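Local coordinates for protein putative antibiotic biosynthesis monooxygenase (Bacteroides thetaiotaomicron, PDB 3KKF) that is a putative antibiotic biosynthesis monooxygenase of the dimeric alpha/beta-barrel superfamily that binds calcium and whose substrate is not established, at residues Y61-E64 with A65-K68. Sequence-based numbering, arbitrary orientation.
Sequences YADE and AAYK. With CA (calcium ion), chain C.
Helix N-capping is at work where D63 meets A66 at the start of helix 64-71, just after a strand. D63 OD1 accepts the amide hydrogen of A66, with A66 N 2.8 Å from OD1 and approaching almost in line with the C-O bond. A chi1 of 50° sets the D63 carboxylate between its own backbone N and carbonyl carbon, which folds it back over the first turn; there it accepts from an amide whose i-4 carbonyl, A62 O, is bound to calcium instead, and its negative charge probably suits the helix dipole. The helical pattern then takes over: Y67 N donates to D63 O over a longer 3.3 Å, and K68 N to E64 O at 2.9 Å.

A second set of contacts is aromatic. Y67 swings its ring back toward the strand end, its chi1 of 171° placing CG opposite the backbone N, and turns an edge to the face of Y61, a T-shaped pair with planes at 67°. Y67 CD1 lies 3.6 Å from Y61 CZ, while Y67 CB sits over the Y61 ring in a CH-pi contact. Beside them, the methyl of A66 packs against Y61 CB.

Between cap and strand, A62 O binds calcium at 2.3 Å, joined by two waters, G1 O, N4 OD1 and N5 OD1, which ties the N-terminus to this turn. The whole unit links strand 54-61 to helix 64-71, and both tyrosines rest on M6 of the adjacent strand 6-14.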
loop_
_atom_site.group_PDB
_atom_site.type_symbol
_atom_site.label_atom_id
_atom_site.label_comp_id
_atom_site.label_asym_id
_atom_site.label_seq_id
_atom_site.Cartn_x
_atom_site.Cartn_y
_atom_site.Cartn_z
ATOM N N TYR A 61 -10.838 4.324 2.921
ATOM C CA TYR A 61 -12.019 5.153 3.035
ATOM C C TYR A 61 -12.530 5.062 4.459
ATOM O O TYR A 61 -12.386 4.032 5.123
ATOM C CB TYR A 61 -13.123 4.688 2.058
ATOM C CG TYR A 61 -12.662 4.601 0.626
ATOM C CD1 TYR A 61 -12.690 5.707 -0.190
ATOM C CD2 TYR A 61 -12.139 3.417 0.099
ATOM C CE1 TYR A 61 -12.232 5.650 -1.514
ATOM C CE2 TYR A 61 -11.697 3.336 -1.194
ATOM C CZ TYR A 61 -11.729 4.459 -2.003
ATOM O OH TYR A 61 -11.282 4.399 -3.288
ATOM N N ALA A 62 -13.144 6.138 4.959
ATOM C CA ALA A 62 -13.652 6.136 6.338
ATOM C C ALA A 62 -14.658 5.014 6.599
ATOM O O ALA A 62 -14.722 4.481 7.707
ATOM C CB ALA A 62 -14.286 7.482 6.664
ATOM N N ASP A 63 -15.435 4.683 5.587
ATOM C CA ASP A 63 -16.465 3.631 5.658
ATOM C C ASP A 63 -16.970 3.371 4.234
ATOM O O ASP A 63 -16.521 4.069 3.272
ATOM C CB ASP A 63 -17.608 4.008 6.633
ATOM C CG ASP A 63 -18.174 5.389 6.391
ATOM O OD1 ASP A 63 -18.259 5.841 5.238
ATOM O OD2 ASP A 63 -18.587 6.040 7.389
ATOM N N GLU A 64 -17.873 2.402 4.052
ATOM C CA GLU A 64 -18.395 2.116 2.727
ATOM C C GLU A 64 -19.243 3.263 2.164
ATOM O O GLU A 64 -19.273 3.434 0.956
ATOM C CB GLU A 64 -19.109 0.773 2.675
ATOM C CG GLU A 64 -18.125 -0.402 2.919
ATOM C CD GLU A 64 -18.733 -1.767 2.795
ATOM O OE1 GLU A 64 -19.919 -1.861 2.408
ATOM O OE2 GLU A 64 -18.008 -2.758 3.074
ATOM N N ALA A 65 -19.918 4.046 3.029
ATOM C CA ALA A 65 -20.679 5.227 2.584
ATOM C C ALA A 65 -19.736 6.217 1.901
ATOM O O ALA A 65 -20.080 6.783 0.846
ATOM C CB ALA A 65 -21.398 5.910 3.754
ATOM N N ALA A 66 -18.539 6.421 2.474
ATOM C CA ALA A 66 -17.555 7.330 1.882
ATOM C C ALA A 66 -17.112 6.844 0.512
ATOM O O ALA A 66 -16.935 7.631 -0.414
ATOM C CB ALA A 66 -16.342 7.537 2.817
ATOM N N TYR A 67 -16.904 5.542 0.379
ATOM C CA TYR A 67 -16.520 4.950 -0.892
ATOM C C TYR A 67 -17.626 5.149 -1.960
ATOM O O TYR A 67 -17.365 5.556 -3.084
ATOM C CB TYR A 67 -16.193 3.445 -0.707
ATOM C CG TYR A 67 -15.992 2.751 -2.037
ATOM C CD1 TYR A 67 -14.891 3.024 -2.816
ATOM C CD2 TYR A 67 -16.935 1.856 -2.526
ATOM C CE1 TYR A 67 -14.709 2.424 -4.035
ATOM C CE2 TYR A 67 -16.762 1.249 -3.749
ATOM C CZ TYR A 67 -15.635 1.540 -4.500
ATOM O OH TYR A 67 -15.438 0.941 -5.729
ATOM N N LYS A 68 -18.875 4.857 -1.587
ATOM C CA LYS A 68 -19.976 5.013 -2.524
ATOM C C LYS A 68 -20.132 6.470 -2.941
ATOM O O LYS A 68 -20.388 6.747 -4.121
ATOM C CB LYS A 68 -21.282 4.421 -1.982
ATOM C CG LYS A 68 -21.236 2.941 -1.882
ATOM C CD LYS A 68 -20.830 2.308 -3.191
ATOM C CE LYS A 68 -20.857 0.839 -3.111
ATOM N NZ LYS A 68 -22.214 0.388 -2.823
HETATM CA CA CA C . -14.022 4.658 9.922
HETATM O O HOH W 1 -15.953 6.054 9.999
HETATM O O HOH W 2 -12.934 6.775 10.005
#